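Local coordinates for TRAP dicarboxylate ABC transporter, substrate-binding protein (Roseobacter denitrificans, PDB 4OVQ) that binds beta-D-glucuronate in the periplasm and probably presents it to a TRAP-type membrane transporter for uptake, at residues 87-92 and 97-102; 178-183 and 301-306. All blocks are in the same frame, centred on the assembly; numbering follows the deposited sequence.

Interaction 1. Residues 87-92 and 97-102; sequences FNLGPI and PAANVV
Leu-89 leans on Val-102 and Ala-99 across a wholly apolar side-chain contact. Its CB starts the contact, 3.6 Å from Val-102 CG2. Further along, Leu-89 CD2 keeps hold of Val-102 CG2 at 3.8 Å, and its other neighbour is Ala-99 CB at 4.2 Å. The first torsion of Leu-89, -99°, departs from a staggered value and carries the branch obliquely across the valine. Ile-92, one turn on, adds one methyl contact to the alanine: its CG2, anti to the backbone N, lies 3.9 Å from Ala-99 CB. A water spans the two backbones, donating to Leu-89 O at 2.7 Å and to Ala-99 O at 2.8 Å, giving each buried carbonyl a partner besides its backbone bond (weak at Leu-89 O). Asn-88 starts the short helix as its N-cap: OD1 accepts from Gly-90 N (2.9 Å), with the donor 40° out of the carbonyl plane, while ND2 bonds to Glu-234 of the sugar pocket. Ile-126 of helix 121-132 touches Leu-89, Ala-99 and Val-102 alike, and Asn-171 ties Gly-90 O to Asn-100 OD1. The contact thus sits just past strand 84-88 of the five-stranded sheet, beside helix 121-132, with helix 315-322 against Ala-98 and Val-101.

Interaction 2. Residues 178-183 and 301-306; sequences IAELGG and APVYEA
The flat carboxylate of Glu-180 lays one face over the CB-CG edge of the Pro-302 ring. Pro-302 CG stands 3.8 Å from Glu-180 CD, and Pro-302 CB lies 4.0 Å from the same carbon. Glu-180 OE1 is 3.7 Å from Pro-302 CG, and Glu-180 OE2 3.9 Å from Pro-302 CB. The ring is turned steeply, about 60° between mean planes, so it offers its edge. Alongside the carboxylate the aliphatic part of the glutamate passes Val-303, with Glu-180 CG 4.0 Å from Val-303 CG2, the two side chains running in opposite directions. A bend at chi2 (-66°) folds the carboxylate back over the proline. Cutting the side chain back to an alanine here is likely to strip the CB-CG edge of Pro-302 and the Val-303 methyl of their cover from this helix end. Past Glu-180 in the chain a Schellman motif ends helix 172-180: Gly-183 N bonds back to Ile-178 O and Gly-182 N to Ala-179 O, with Gly-182 at positive phi. With no hydrogen bond or salt bridge across, this junction with helix 301-310 rests on van der Waals contact; the carboxylate's charge near that helix start may add mild attraction.

How the interactions relate
The centres of interactions 1 and 2 lie 18 Å apart and their nearest atoms about 6 Å, so they do not touch, yet the same elements connect them. Asn-171, which bonds to both segments of interaction 1, immediately precedes helix 172-180, whose end enters interaction 2. Helix 301-310 reaches back as well: Tyr-307 OH bonds to Pro-97 O, and Tyr-304 OH to Pro-105 O, shortly after 97-102. Their relation to the ligand differs. Asn-88 of interaction 1 touches the bound glucuronate and the Leu-89 side chain is about 9 Å from it, whereas interaction 2, centred 20 Å from the middle of the chain, lies away from the pocket.

Interaction 1. Residues 87-92 and 97-102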
loop_
_atom_site.group_PDB
_atom_site.type_symbol
_atom_site.label_atom_id
_atom_site.label_comp_id
_atom_site.label_asym_id
_atom_site.label_seq_id
_atom_site.Cartn_x
_atom_site.Cartn_y
_atom_site.Cartn_z
ATOM N N PHE A 87 0.662 -7.606 -1.099
ATOM C CA PHE A 87 1.078 -6.761 -0.008
ATOM C C PHE A 87 1.280 -5.297 -0.457
ATOM O O PHE A 87 1.990 -4.997 -1.436
ATOM C CB PHE A 87 2.378 -7.276 0.634
ATOM C CG PHE A 87 2.266 -8.627 1.248
ATOM C CD1 PHE A 87 1.142 -8.981 1.968
ATOM C CD2 PHE A 87 3.310 -9.533 1.101
ATOM C CE1 PHE A 87 1.034 -10.242 2.537
ATOM C CE2 PHE A 87 3.235 -10.789 1.663
ATOM C CZ PHE A 87 2.102 -11.138 2.384
ATOM N N ASN A 88 0.697 -4.393 0.320
ATOM C CA ASN A 88 1.085 -2.981 0.256
ATOM C C ASN A 88 2.529 -2.845 0.739
ATOM O O ASN A 88 2.932 -3.520 1.692
ATOM C CB ASN A 88 0.188 -2.218 1.203
ATOM C CG ASN A 88 0.315 -0.704 1.088
ATOM O OD1 ASN A 88 1.057 -0.075 1.862
ATOM N ND2 ASN A 88 -0.478 -0.105 0.212
ATOM N N LEU A 89 3.328 -1.989 0.118
ATOM C CA LEU A 89 4.732 -1.876 0.553
ATOM C C LEU A 89 4.929 -1.187 1.898
ATOM O O LEU A 89 5.985 -1.312 2.497
ATOM C CB LEU A 89 5.607 -1.238 -0.531
ATOM C CG LEU A 89 6.360 -2.307 -1.326
ATOM C CD1 LEU A 89 5.444 -3.202 -2.122
ATOM C CD2 LEU A 89 7.423 -1.664 -2.232
ATOM N N GLY A 90 3.904 -0.486 2.385
ATOM C CA GLY A 90 3.977 0.178 3.681
ATOM C C GLY A 90 4.455 -0.707 4.812
ATOM O O GLY A 90 5.452 -0.437 5.467
ATOM N N PRO A 91 3.754 -1.803 5.059
ATOM C CA PRO A 91 4.161 -2.743 6.123
ATOM C C PRO A 91 5.377 -3.612 5.779
ATOM O O PRO A 91 5.925 -4.265 6.672
ATOM C CB PRO A 91 2.899 -3.587 6.339
ATOM C CG PRO A 91 1.785 -2.815 5.665
ATOM C CD PRO A 91 2.427 -2.123 4.526
ATOM N N ILE A 92 5.796 -3.603 4.512
ATOM C CA ILE A 92 7.071 -4.243 4.126
ATOM C C ILE A 92 8.296 -3.399 4.508
ATOM O O ILE A 92 9.400 -3.942 4.759
ATOM C CB ILE A 92 7.105 -4.590 2.625
ATOM C CG1 ILE A 92 6.009 -5.628 2.313
ATOM C CG2 ILE A 92 8.501 -5.068 2.206
ATOM C CD1 ILE A 92 5.919 -6.005 0.912
ATOM N N PRO A 97 14.798 -2.209 4.039
ATOM C CA PRO A 97 15.165 -0.804 3.949
ATOM C C PRO A 97 14.883 -0.164 2.605
ATOM O O PRO A 97 14.421 0.959 2.582
ATOM C CB PRO A 97 16.682 -0.826 4.205
ATOM C CG PRO A 97 16.881 -2.005 5.068
ATOM C CD PRO A 97 15.876 -3.034 4.605
ATOM N N ALA A 98 15.179 -0.855 1.505
ATOM C CA ALA A 98 15.031 -0.248 0.180
ATOM C C ALA A 98 13.549 -0.069 -0.105
ATOM O O ALA A 98 13.148 0.940 -0.675
ATOM C CB ALA A 98 15.725 -1.069 -0.907
ATOM N N ALA A 99 12.727 -1.038 0.316
ATOM C CA ALA A 99 11.289 -0.937 0.079
ATOM C C ALA A 99 10.710 0.192 0.885
ATOM O O ALA A 99 9.721 0.814 0.504
ATOM C CB ALA A 99 10.588 -2.232 0.432
ATOM N N ASN A 100 11.345 0.474 2.012
ATOM C CA ASN A 100 10.908 1.536 2.883
ATOM C C ASN A 100 10.929 2.919 2.216
ATOM O O ASN A 100 10.225 3.815 2.638
ATOM C CB ASN A 100 11.763 1.519 4.152
ATOM C CG ASN A 100 11.002 1.949 5.385
ATOM O OD1 ASN A 100 9.778 1.872 5.454
ATOM N ND2 ASN A 100 11.740 2.370 6.405
ATOM N N VAL A 101 11.698 3.084 1.140
ATOM C CA VAL A 101 11.746 4.363 0.452
ATOM C C VAL A 101 10.373 4.830 -0.098
ATOM O O VAL A 101 10.103 6.020 -0.157
ATOM C CB VAL A 101 12.830 4.383 -0.657
ATOM C CG1 VAL A 101 12.341 3.732 -1.925
ATOM C CG2 VAL A 101 13.258 5.807 -0.934
ATOM N N VAL A 102 9.472 3.898 -0.430
ATOM C CA VAL A 102 8.199 4.292 -1.036
ATOM C C VAL A 102 7.205 4.760 0.027
ATOM O O VAL A 102 6.144 5.298 -0.306
ATOM C CB VAL A 102 7.585 3.166 -1.933
ATOM C CG1 VAL A 102 8.581 2.724 -2.984
ATOM C CG2 VAL A 102 7.134 2.000 -1.126
HETATM O O HOH W 1 7.755 0.726 2.542
#

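Interaction 2. Residues 178-183 and 301-306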
loop_
_atom_site.group_PDB
_atom_site.type_symbol
_atom_site.label_atom_id
_atom_site.label_comp_id
_atom_site.label_asym_id
_atom_site.label_seq_id
_atom_site.Cartn_x
_atom_site.Cartn_y
_atom_site.Cartn_z
ATOM N N ILE A 178 2.949 11.709 11.298
ATOM C CA ILE A 178 1.852 12.288 12.071
ATOM C C ILE A 178 2.387 13.199 13.170
ATOM O O ILE A 178 1.881 14.304 13.356
ATOM C CB ILE A 178 0.915 11.217 12.659
ATOM C CG1 ILE A 178 0.312 10.350 11.531
ATOM C CG2 ILE A 178 -0.178 11.862 13.529
ATOM C CD1 ILE A 178 -0.695 11.077 10.625
ATOM N N ALA A 179 3.424 12.747 13.868
ATOM C CA ALA A 179 3.985 13.514 14.982
ATOM C C ALA A 179 4.492 14.873 14.486
ATOM O O ALA A 179 4.354 15.894 15.190
ATOM C CB ALA A 179 5.082 12.715 15.668
ATOM N N GLU A 180 5.017 14.925 13.259
ATOM C CA GLU A 180 5.547 16.199 12.726
ATOM C C GLU A 180 4.450 17.179 12.252
ATOM O O GLU A 180 4.698 18.381 12.023
ATOM C CB GLU A 180 6.567 15.931 11.608
ATOM C CG GLU A 180 7.739 15.076 12.082
ATOM C CD GLU A 180 8.609 15.781 13.125
ATOM O OE1 GLU A 180 8.570 17.029 13.180
ATOM O OE2 GLU A 180 9.307 15.089 13.896
ATOM N N LEU A 181 3.228 16.667 12.120
ATOM C CA LEU A 181 2.076 17.494 11.853
ATOM C C LEU A 181 1.381 17.815 13.168
ATOM O O LEU A 181 0.322 18.435 13.172
ATOM C CB LEU A 181 1.126 16.776 10.891
ATOM C CG LEU A 181 1.703 16.443 9.505
ATOM C CD1 LEU A 181 0.719 15.615 8.701
ATOM C CD2 LEU A 181 2.048 17.727 8.752
ATOM N N GLY A 182 1.980 17.367 14.272
ATOM C CA GLY A 182 1.473 17.651 15.607
ATOM C C GLY A 182 0.371 16.733 16.075
ATOM O O GLY A 182 -0.248 16.971 17.102
ATOM N N GLY A 183 0.114 15.676 15.317
ATOM C CA GLY A 183 -0.898 14.718 15.710
ATOM C C GLY A 183 -0.333 13.646 16.607
ATOM O O GLY A 183 0.869 13.613 16.914
ATOM N N ALA A 301 10.744 17.107 6.761
ATOM C CA ALA A 301 12.194 17.137 6.719
ATOM C C ALA A 301 12.802 16.135 7.683
ATOM O O ALA A 301 13.654 15.346 7.276
ATOM C CB ALA A 301 12.727 18.554 6.992
ATOM N N PRO A 302 12.358 16.139 8.958
ATOM C CA PRO A 302 12.871 15.240 10.001
ATOM C C PRO A 302 12.603 13.741 9.754
ATOM O O PRO A 302 13.319 12.888 10.270
ATOM C CB PRO A 302 12.154 15.706 11.280
ATOM C CG PRO A 302 11.456 16.918 10.943
ATOM C CD PRO A 302 11.269 16.984 9.472
ATOM N N VAL A 303 11.562 13.418 9.001
ATOM C CA VAL A 303 11.276 12.022 8.690
ATOM C C VAL A 303 12.259 11.514 7.624
ATOM O O VAL A 303 12.782 10.389 7.734
ATOM C CB VAL A 303 9.805 11.850 8.243
ATOM C CG1 VAL A 303 9.492 10.389 7.875
ATOM C CG2 VAL A 303 8.858 12.324 9.349
ATOM N N TYR A 304 12.483 12.323 6.589
ATOM C CA TYR A 304 13.445 11.987 5.538
ATOM C C TYR A 304 14.829 11.914 6.126
ATOM O O TYR A 304 15.574 10.952 5.923
ATOM C CB TYR A 304 13.459 13.044 4.443
ATOM C CG TYR A 304 12.445 12.859 3.348
ATOM C CD1 TYR A 304 11.114 13.178 3.549
ATOM C CD2 TYR A 304 12.815 12.376 2.114
ATOM C CE1 TYR A 304 10.186 13.024 2.563
ATOM C CE2 TYR A 304 11.883 12.222 1.109
ATOM C CZ TYR A 304 10.565 12.538 1.341
ATOM O OH TYR A 304 9.624 12.387 0.345
ATOM N N GLU A 305 15.191 12.966 6.841
ATOM C CA GLU A 305 16.493 13.042 7.451
ATOM C C GLU A 305 16.714 11.858 8.395
ATOM O O GLU A 305 17.811 11.317 8.485
ATOM C CB GLU A 305 16.612 14.384 8.158
ATOM C CG GLU A 305 16.699 15.515 7.152
ATOM C CD GLU A 305 18.003 15.444 6.398
ATOM O OE1 GLU A 305 18.978 14.940 7.001
ATOM O OE2 GLU A 305 18.044 15.870 5.219
ATOM N N ALA A 306 15.643 11.404 9.027
ATOM C CA ALA A 306 15.744 10.282 9.967
ATOM C C ALA A 306 15.813 8.901 9.262
ATOM O O ALA A 306 16.313 7.924 9.830
ATOM C CB ALA A 306 14.597 10.332 10.939
#